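Local coordinates for protein uncharacterized metal-dependent hydrolase (Pyrococcus horikoshii, PDB 3IGH) that probably hydrolyses carbon-nitrogen bonds other than peptide bonds, as in its metal-dependent amidohydrolase family, though its own substrate is not established, at residues Y12-P17 with K458-F463; V261-D266 with V311-I316; I316-L321 with L342-Q347. All blocks are in the same frame, centred on the assembly; numbering follows the deposited sequence. Where two conformers were deposited one is given.

Interaction 1. Residues Y12-P17 with K458-F463; sequences YTSFNP and KLEPGF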
loop_
_atom_site.group_PDB
_atom_site.type_symbol
_atom_site.label_atom_id
_atom_site.label_comp_id
_atom_site.label_asym_id
_atom_site.label_seq_id
_atom_site.Cartn_x
_atom_site.Cartn_y
_atom_site.Cartn_z
ATOM N N TYR A 12 12.529 24.049 16.767
ATOM C CA TYR A 12 12.294 23.070 17.833
ATOM C C TYR A 12 12.200 21.689 17.201
ATOM O O TYR A 12 11.346 21.458 16.350
ATOM C CB TYR A 12 10.997 23.386 18.588
ATOM C CG TYR A 12 11.086 24.624 19.451
ATOM C CD1 TYR A 12 11.574 24.549 20.750
ATOM C CD2 TYR A 12 10.695 25.872 18.965
ATOM C CE1 TYR A 12 11.667 25.680 21.550
ATOM C CE2 TYR A 12 10.787 27.011 19.757
ATOM C CZ TYR A 12 11.275 26.904 21.052
ATOM O OH TYR A 12 11.377 28.020 21.857
ATOM N N THR A 13 13.083 20.784 17.606
ATOM C CA THR A 13 13.097 19.440 17.042
ATOM C C THR A 13 12.389 18.454 17.950
ATOM O O THR A 13 11.988 17.385 17.502
ATOM C CB THR A 13 14.531 18.916 16.767
ATOM O OG1 THR A 13 15.212 18.685 18.007
ATOM C CG2 THR A 13 15.320 19.899 15.901
ATOM N N SER A 14 12.253 18.815 19.224
ATOM C CA SER A 14 11.638 17.947 20.228
ATOM C C SER A 14 11.133 18.817 21.375
ATOM O O SER A 14 11.708 19.874 21.654
ATOM C CB SER A 14 12.666 16.926 20.733
ATOM O OG SER A 14 12.109 16.059 21.695
ATOM N N PHE A 15 10.053 18.388 22.025
ATOM C CA PHE A 15 9.488 19.149 23.145
ATOM C C PHE A 15 9.760 18.480 24.495
ATOM O O PHE A 15 10.034 19.168 25.479
ATOM C CB PHE A 15 7.988 19.403 22.952
ATOM C CG PHE A 15 7.672 20.413 21.883
ATOM C CD1 PHE A 15 7.983 21.762 22.059
ATOM C CD2 PHE A 15 7.047 20.019 20.705
ATOM C CE1 PHE A 15 7.695 22.700 21.068
ATOM C CE2 PHE A 15 6.748 20.957 19.707
ATOM C CZ PHE A 15 7.072 22.293 19.891
ATOM N N ASN A 16 9.660 17.151 24.532
ATOM C CA ASN A 16 10.058 16.342 25.685
ATOM C C ASN A 16 11.081 15.303 25.232
ATOM O O ASN A 16 10.695 14.277 24.671
ATOM C CB ASN A 16 8.855 15.609 26.297
ATOM C CG ASN A 16 7.957 16.510 27.130
ATOM O OD1 ASN A 16 8.186 17.715 27.252
ATOM N ND2 ASN A 16 6.922 15.916 27.716
ATOM N N PRO A 17 12.390 15.559 25.447
ATOM C CA PRO A 17 13.042 16.716 26.073
ATOM C C PRO A 17 13.102 17.903 25.120
ATOM O O PRO A 17 13.034 17.717 23.907
ATOM C CB PRO A 17 14.470 16.215 26.348
ATOM C CG PRO A 17 14.493 14.762 25.959
ATOM C CD PRO A 17 13.384 14.574 24.989
ATOM N N LYS A 458 8.927 14.346 15.522
ATOM C CA LYS A 458 10.130 15.102 15.881
ATOM C C LYS A 458 10.800 15.633 14.615
ATOM O O LYS A 458 10.493 15.183 13.512
ATOM C CB LYS A 458 11.109 14.226 16.665
ATOM C CG LYS A 458 10.668 13.875 18.083
ATOM C CD LYS A 458 11.776 13.132 18.824
ATOM C CE LYS A 458 11.279 12.517 20.124
ATOM N NZ LYS A 458 10.964 13.526 21.174
ATOM N N LEU A 459 11.701 16.601 14.756
ATOM C CA LEU A 459 12.429 17.086 13.573
ATOM C C LEU A 459 13.912 16.736 13.696
ATOM O O LEU A 459 14.797 17.518 13.349
ATOM C CB LEU A 459 12.172 18.580 13.300
ATOM C CG LEU A 459 10.751 18.995 12.886
ATOM C CD1 LEU A 459 10.577 20.514 12.965
ATOM C CD2 LEU A 459 10.347 18.473 11.485
ATOM N N GLU A 460 14.157 15.534 14.209
ATOM C CA GLU A 460 15.495 14.963 14.314
ATOM C C GLU A 460 15.738 14.122 13.060
ATOM O O GLU A 460 14.773 13.779 12.370
ATOM C CB GLU A 460 15.590 14.114 15.585
ATOM C CG GLU A 460 15.617 14.955 16.859
ATOM C CD GLU A 460 15.323 14.162 18.125
ATOM O OE1 GLU A 460 15.099 14.803 19.176
ATOM O OE2 GLU A 460 15.316 12.912 18.080
ATOM N N PRO A 461 17.020 13.827 12.733
ATOM C CA PRO A 461 17.347 12.944 11.597
ATOM C C PRO A 461 16.587 11.609 11.582
ATOM O O PRO A 461 16.458 10.954 12.616
ATOM C CB PRO A 461 18.856 12.710 11.761
ATOM C CG PRO A 461 19.342 13.962 12.408
ATOM C CD PRO A 461 18.247 14.355 13.371
ATOM N N GLY A 462 16.065 11.237 10.413
ATOM C CA GLY A 462 15.277 10.016 10.267
ATOM C C GLY A 462 13.777 10.277 10.234
ATOM O O GLY A 462 13.013 9.492 9.670
ATOM N N PHE A 463 13.356 11.388 10.834
ATOM C CA PHE A 463 11.943 11.748 10.878
ATOM C C PHE A 463 11.501 12.455 9.600
ATOM O O PHE A 463 12.307 13.117 8.941
ATOM C CB PHE A 463 11.654 12.627 12.096
ATOM C CG PHE A 463 11.587 11.870 13.398
ATOM C CD1 PHE A 463 12.743 11.595 14.130
ATOM C CD2 PHE A 463 10.359 11.439 13.902
ATOM C CE1 PHE A 463 12.674 10.899 15.342
ATOM C CE2 PHE A 463 10.274 10.739 15.106
ATOM C CZ PHE A 463 11.433 10.469 15.831
HETATM O O HOH W 1 8.663 16.027 21.554
HETATM O O HOH W 2 10.370 11.954 23.536
#
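Thr13 and Leu459 meet backbone to backbone where a strand near the N-terminus comes against a loop near the C-terminus, a small example of how distant ends of a chain can be tied into one domain. Leu459 N donates to Thr13 O over 2.9 Å, nearly straight at 166°, and approaches in the carbonyl plane on a lone pair. It is the one backbone bond between the segments; side chains, against backbone and each other, make the rest. Thr13, which buries the most surface, splits its two branches: its methyl CG2 lies 3.5 Å from Leu459 O, a buried carbonyl oxygen for which the model offers no polar partner, while OG1, with chi1 at 69°, faces the CG of Glu460, whose side chain crosses that of Thr13 at about a right angle. Leu459 returns the contact with CB against Thr13 CA and with CD1 3.6 Å from Tyr12 O.

Lys458 reaches further. Its CB covers one face of the Phe463 ring near the centre, and the chain runs extended until a bend at chi4 (-70°) turns NZ to Ser14 OG, 2.8 Å away. Ser14 OG in turn donates to Pro17 O at 2.9 Å, closing a turn that contains the cis peptide bond before Pro17, and a water bridges Lys458 NZ to Asn16 O. Lys458 was modelled in two conformers, so the lysine links hold for one of them.

Around this core, Thr13 and Ser14 form a classic beta bulge facing Lys19 of strand 19-21. Leu459 packs on Val59 and Pro61 of strand 58-68, Gly462 and Phe463 bond through their backbones to Val31 of strand 30-35, and helix 436-450 supplies Tyr445 for a cation-pi contact with Lys458 and Asp438 for the amide of Asn16.

Interaction 2. Residues V261-D266 with V311-I316; sequences VKLFTD and VAIHAI. With SO4 (sulfate ion), chain B.
Phe264 lays CD1 over one face of the His314 imidazole, 3.6 Å from His314 CG, with the two ring planes inclined at 43°. Beside this pair sits a sulfate, probably from the crystallisation liquor, and a single oxygen of it is gripped twice: His314 ND1 reaches O4 at 2.8 Å with an angle of 172°, and Lys262 NZ reaches the same O4 at 2.8 Å. Bends at chi2 and chi4 curl the lysine past His314 CB, while the imidazole is carried to the anion by CG standing anti to the backbone N (chi1 166°).

A second shell orients the histidine: NE2 hydrogen-bonds to Gly267 O, while Asp266 OD1 lies in the ring plane at the edge, 3.1 Å from His314 CD2. Asp266 is itself held: OD1 takes Ile316 N on its syn lone pair at 3.0 Å, and OD2 accepts from Gly317 N and Leu275 N. His314 O receives both Thr265 N and Thr265 OG1, the latter at 2.6 Å.

Farther out, parallel pairing between strands 256-264 and 310-315 sets the register, and Val261, Leu263, Val311 and Ile313 pack on the opposite face from the lysine and histidine. With His67 and His339 also bonding the sulfate, this pocket is consistent with the active site of the amidohydrolase TIM barrel.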
loop_
_atom_site.group_PDB
_atom_site.type_symbol
_atom_site.label_atom_id
_atom_site.label_comp_id
_atom_site.label_asym_id
_atom_site.label_seq_id
_atom_site.Cartn_x
_atom_site.Cartn_y
_atom_site.Cartn_z
ATOM N N VAL A 261 -7.891 -1.232 12.835
ATOM C CA VAL A 261 -9.349 -1.344 12.909
ATOM C C VAL A 261 -9.821 -0.536 14.123
ATOM O O VAL A 261 -9.098 -0.415 15.122
ATOM C CB VAL A 261 -9.811 -2.843 13.028
ATOM C CG1 VAL A 261 -9.350 -3.471 14.344
ATOM C CG2 VAL A 261 -11.334 -2.986 12.875
ATOM N N LYS A 262 -11.035 -0.000 14.037
ATOM C CA LYS A 262 -11.628 0.742 15.135
ATOM C C LYS A 262 -12.831 -0.014 15.717
ATOM O O LYS A 262 -13.744 -0.396 14.990
ATOM C CB LYS A 262 -12.019 2.155 14.671
ATOM C CG LYS A 262 -12.844 2.981 15.667
ATOM C CD LYS A 262 -12.120 3.215 16.983
ATOM C CE LYS A 262 -13.008 3.977 17.961
ATOM N NZ LYS A 262 -13.343 5.347 17.499
ATOM N N LEU A 263 -12.795 -0.227 17.029
ATOM C CA LEU A 263 -13.856 -0.918 17.773
ATOM C C LEU A 263 -14.455 -0.034 18.870
ATOM O O LEU A 263 -13.834 0.939 19.307
ATOM C CB LEU A 263 -13.298 -2.186 18.441
ATOM C CG LEU A 263 -12.584 -3.178 17.512
ATOM C CD1 LEU A 263 -11.928 -4.272 18.319
ATOM C CD2 LEU A 263 -13.575 -3.731 16.528
ATOM N N PHE A 264 -15.634 -0.428 19.348
ATOM C CA PHE A 264 -16.381 0.313 20.374
ATOM C C PHE A 264 -16.750 -0.616 21.522
ATOM O O PHE A 264 -17.185 -1.741 21.295
ATOM C CB PHE A 264 -17.678 0.867 19.779
ATOM C CG PHE A 264 -17.466 1.904 18.718
ATOM C CD1 PHE A 264 -17.447 3.260 19.052
ATOM C CD2 PHE A 264 -17.290 1.535 17.386
ATOM C CE1 PHE A 264 -17.251 4.232 18.072
ATOM C CE2 PHE A 264 -17.083 2.500 16.398
ATOM C CZ PHE A 264 -17.068 3.850 16.743
ATOM N N THR A 265 -16.563 -0.152 22.748
ATOM C CA THR A 265 -17.136 -0.833 23.908
ATOM C C THR A 265 -18.448 -0.181 24.339
ATOM O O THR A 265 -19.396 -0.887 24.659
ATOM C CB THR A 265 -16.194 -0.857 25.118
ATOM O OG1 THR A 265 -15.747 0.474 25.408
ATOM C CG2 THR A 265 -15.000 -1.756 24.852
ATOM N N ASP A 266 -18.496 1.157 24.356
ATOM C CA ASP A 266 -19.662 1.873 24.892
ATOM C C ASP A 266 -20.076 3.114 24.095
ATOM O O ASP A 266 -19.560 3.368 23.006
ATOM C CB ASP A 266 -19.474 2.203 26.387
ATOM C CG ASP A 266 -18.400 3.257 26.651
ATOM O OD1 ASP A 266 -17.574 3.562 25.766
ATOM O OD2 ASP A 266 -18.348 3.759 27.794
ATOM N N VAL A 311 -5.167 -1.949 16.691
ATOM C CA VAL A 311 -6.534 -2.070 17.173
ATOM C C VAL A 311 -6.807 -0.905 18.135
ATOM O O VAL A 311 -6.126 -0.753 19.160
ATOM C CB VAL A 311 -6.748 -3.432 17.893
ATOM C CG1 VAL A 311 -8.195 -3.556 18.381
ATOM C CG2 VAL A 311 -6.363 -4.606 16.959
ATOM N N ALA A 312 -7.794 -0.089 17.784
ATOM C CA ALA A 312 -8.213 1.036 18.611
ATOM C C ALA A 312 -9.593 0.765 19.157
ATOM O O ALA A 312 -10.508 0.423 18.411
ATOM C CB ALA A 312 -8.214 2.351 17.807
ATOM N N ILE A 313 -9.736 0.911 20.470
ATOM C CA ILE A 313 -11.015 0.679 21.119
ATOM C C ILE A 313 -11.516 1.945 21.828
ATOM O O ILE A 313 -10.860 2.465 22.728
ATOM C CB ILE A 313 -10.948 -0.494 22.137
ATOM C CG1 ILE A 313 -10.359 -1.759 21.472
ATOM C CG2 ILE A 313 -12.342 -0.773 22.683
ATOM C CD1 ILE A 313 -10.347 -3.020 22.365
ATOM N N HIS A 314 -12.682 2.414 21.409
ATOM C CA HIS A 314 -13.422 3.479 22.098
ATOM C C HIS A 314 -13.859 2.970 23.473
ATOM O O HIS A 314 -14.552 1.950 23.569
ATOM C CB HIS A 314 -14.632 3.834 21.223
ATOM C CG HIS A 314 -15.694 4.662 21.891
ATOM N ND1 HIS A 314 -16.090 5.887 21.396
ATOM C CD2 HIS A 314 -16.499 4.412 22.955
ATOM C CE1 HIS A 314 -17.066 6.369 22.144
ATOM N NE2 HIS A 314 -17.325 5.500 23.105
ATOM N N ALA A 315 -13.462 3.685 24.521
ATOM C CA ALA A 315 -13.961 3.435 25.883
ATOM C C ALA A 315 -14.089 4.757 26.634
ATOM O O ALA A 315 -13.092 5.381 26.969
ATOM C CB ALA A 315 -13.033 2.487 26.639
ATOM N N ILE A 316 -15.324 5.177 26.891
ATOM C CA ILE A 316 -15.572 6.434 27.600
ATOM C C ILE A 316 -15.803 6.155 29.097
ATOM O O ILE A 316 -15.108 6.704 29.950
ATOM C CB ILE A 316 -16.713 7.240 26.905
ATOM C CG1 ILE A 316 -16.192 7.776 25.568
ATOM C CG2 ILE A 316 -17.186 8.418 27.767
ATOM C CD1 ILE A 316 -17.165 8.646 24.779
HETATM S S SO4 B . -15.643 7.995 18.468
HETATM O O1 SO4 B . -15.104 8.196 17.138
HETATM O O2 SO4 B . -15.702 9.277 19.153
HETATM O O3 SO4 B . -17.000 7.476 18.360
HETATM O O4 SO4 B . -14.768 7.083 19.214
#

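Interaction 3. Residues I316-L321 with L342-Q347; sequences IGDKAL and LVRDDQ. With SO4 (sulfate ion), chain G.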
loop_
_atom_site.group_PDB
_atom_site.type_symbol
_atom_site.label_atom_id
_atom_site.label_comp_id
_atom_site.label_asym_id
_atom_site.label_seq_id
_atom_site.Cartn_x
_atom_site.Cartn_y
_atom_site.Cartn_z
ATOM N N ILE A 316 -15.324 5.177 26.891
ATOM C CA ILE A 316 -15.572 6.434 27.600
ATOM C C ILE A 316 -15.803 6.155 29.097
ATOM O O ILE A 316 -15.108 6.704 29.950
ATOM C CB ILE A 316 -16.713 7.240 26.905
ATOM C CG1 ILE A 316 -16.192 7.776 25.568
ATOM C CG2 ILE A 316 -17.186 8.418 27.767
ATOM C CD1 ILE A 316 -17.165 8.646 24.779
ATOM N N GLY A 317 -16.751 5.276 29.407
ATOM C CA GLY A 317 -17.057 4.938 30.801
ATOM C C GLY A 317 -15.965 4.112 31.451
ATOM O O GLY A 317 -15.144 3.492 30.759
ATOM N N ASP A 318 -15.939 4.101 32.781
ATOM C CA ASP A 318 -14.885 3.385 33.495
ATOM C C ASP A 318 -15.037 1.863 33.402
ATOM O O ASP A 318 -14.038 1.143 33.383
ATOM C CB ASP A 318 -14.781 3.840 34.955
ATOM C CG ASP A 318 -15.963 3.406 35.792
ATOM O OD1 ASP A 318 -17.111 3.821 35.510
ATOM O OD2 ASP A 318 -15.735 2.630 36.736
ATOM N N LYS A 319 -16.273 1.376 33.324
ATOM C CA LYS A 319 -16.487 -0.065 33.124
ATOM C C LYS A 319 -16.137 -0.477 31.693
ATOM O O LYS A 319 -15.605 -1.559 31.470
ATOM C CB LYS A 319 -17.916 -0.487 33.467
ATOM C CG LYS A 319 -18.111 -1.997 33.512
ATOM C CD LYS A 319 -19.513 -2.374 33.973
ATOM C CE LYS A 319 -19.513 -3.797 34.523
ATOM N NZ LYS A 319 -20.824 -4.157 35.134
ATOM N N ALA A 320 -16.425 0.398 30.731
ATOM C CA ALA A 320 -16.042 0.170 29.338
ATOM C C ALA A 320 -14.538 0.025 29.207
ATOM O O ALA A 320 -14.055 -0.783 28.412
ATOM C CB ALA A 320 -16.502 1.306 28.494
ATOM N N LEU A 321 -13.808 0.819 29.987
ATOM C CA LEU A 321 -12.363 0.731 30.045
ATOM C C LEU A 321 -11.885 -0.629 30.569
ATOM O O LEU A 321 -10.913 -1.182 30.035
ATOM C CB LEU A 321 -11.775 1.873 30.877
ATOM C CG LEU A 321 -10.247 1.900 30.995
ATOM C CD1 LEU A 321 -9.576 1.992 29.620
ATOM C CD2 LEU A 321 -9.815 3.050 31.868
ATOM N N LEU A 342 -13.122 8.434 31.679
ATOM C CA LEU A 342 -13.267 8.128 33.097
ATOM C C LEU A 342 -12.336 6.972 33.443
ATOM O O LEU A 342 -12.564 5.840 33.005
ATOM C CB LEU A 342 -14.700 7.704 33.392
ATOM C CG LEU A 342 -15.774 8.712 33.781
ATOM C CD1 LEU A 342 -16.962 7.947 34.301
ATOM C CD2 LEU A 342 -15.273 9.622 34.861
ATOM N N VAL A 343 -11.281 7.267 34.195
ATOM C CA VAL A 343 -10.292 6.267 34.604
ATOM C C VAL A 343 -10.166 6.291 36.128
ATOM O O VAL A 343 -9.831 7.326 36.697
ATOM C CB VAL A 343 -8.900 6.550 33.979
ATOM C CG1 VAL A 343 -7.865 5.537 34.463
ATOM C CG2 VAL A 343 -8.977 6.553 32.445
ATOM N N ARG A 344 -10.433 5.157 36.777
ATOM C CA ARG A 344 -10.322 5.036 38.243
ATOM C C ARG A 344 -8.858 4.942 38.663
ATOM O O ARG A 344 -8.018 4.567 37.850
ATOM C CB ARG A 344 -11.054 3.786 38.730
ATOM C CG ARG A 344 -12.492 3.645 38.281
ATOM C CD ARG A 344 -13.179 2.459 38.978
ATOM N NE ARG A 344 -12.459 1.208 38.745
ATOM C CZ ARG A 344 -12.786 0.304 37.822
ATOM N NH1 ARG A 344 -12.047 -0.783 37.689
ATOM N NH2 ARG A 344 -13.840 0.478 37.029
ATOM N N ASP A 345 -8.555 5.247 39.929
ATOM C CA ASP A 345 -7.179 5.143 40.453
ATOM C C ASP A 345 -6.585 3.745 40.254
ATOM O O ASP A 345 -5.401 3.617 39.939
ATOM C CB ASP A 345 -7.092 5.522 41.945
ATOM C CG ASP A 345 -7.396 6.998 42.217
ATOM O OD1 ASP A 345 -7.234 7.415 43.388
ATOM O OD2 ASP A 345 -7.802 7.741 41.293
ATOM N N ASP A 346 -7.414 2.711 40.415
ATOM C CA ASP A 346 -6.977 1.317 40.241
ATOM C C ASP A 346 -6.666 0.943 38.783
ATOM O O ASP A 346 -5.854 0.051 38.516
ATOM C CB ASP A 346 -7.998 0.346 40.851
ATOM C CG ASP A 346 -9.399 0.512 40.272
ATOM O OD1 ASP A 346 -9.665 -0.013 39.168
ATOM O OD2 ASP A 346 -10.245 1.140 40.939
ATOM N N GLN A 347 -7.307 1.639 37.848
ATOM C CA GLN A 347 -7.118 1.378 36.424
ATOM C C GLN A 347 -5.823 1.974 35.870
ATOM O O GLN A 347 -5.355 1.556 34.810
ATOM C CB GLN A 347 -8.317 1.894 35.632
ATOM C CG GLN A 347 -9.565 1.051 35.804
ATOM C CD GLN A 347 -10.754 1.642 35.111
ATOM O OE1 GLN A 347 -11.000 2.842 35.197
ATOM N NE2 GLN A 347 -11.512 0.804 34.417
HETATM S S SO4 G . -10.650 4.801 42.971
HETATM O O1 SO4 G . -10.460 5.925 42.064
HETATM O O2 SO4 G . -12.050 4.386 42.948
HETATM O O3 SO4 G . -9.833 3.662 42.545
HETATM O O4 SO4 G . -10.271 5.218 44.317
HETATM O O HOH W 3 -12.365 5.467 30.242
#
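Asp318 and Gln347 join the starts of two successive helices of the amidohydrolase barrel, with Gly317 at the N-cap of the first and a salt-bridge network along one flank. The tight part lies around Leu321: its CD2 presses on Val343 CG2 at 3.6 Å and comes close to the Gln347 amide, which slides past in the opposite direction. That amide is fixed at both ends, NE2 bonding Asp318 O at 2.8 Å and OE1 taking Arg344 N on a lone pair at 2.9 Å.

Toward the more exposed side, Arg344 rests one face of its guanidinium on Gln347 CD. In the plane of that group NH2 meets Asp318 OD2 at 2.9 Å, from the anti side, the carboxylate turned 87° against it; Ser277 OG holds the same oxygen, and Asp322 is a second partner of NH2. NE and NH1 grip Asp346 side-on. With an alanine in place of Arg344, Asp318, Asp346 and Asp322 would probably lose this positive mate and one side of the Gln347 amide its cover, though Asp318 would keep Ser277. At the start of the second helix a sulfate, probably from the crystallisation liquor, accepts from Asp345 N through O1 at 2.9 Å.

Interactions 2 and 3 form a continuous patch, their centres about 14 Å apart, sharing Ile316 where strand 310-315 passes into helix 318-331. Asp266 makes the junction: its OD2 lies 2.7 Å from Gly317 N, a probable hydrogen bond that ties the carboxylate beside the sulfate-binding histidine to the N-cap residue of that helix. Ala320 CB packs 3.3 Å from Thr265 OG1 at the same seam. Interaction 1 stands apart, about 30 Å and 33 Å centre to centre from interactions 2 and 3, and closes a chain loop within which both are nested. The two contacts at or next to the probable active site close loops of 44 and 20 residues, interaction 1 one of 440.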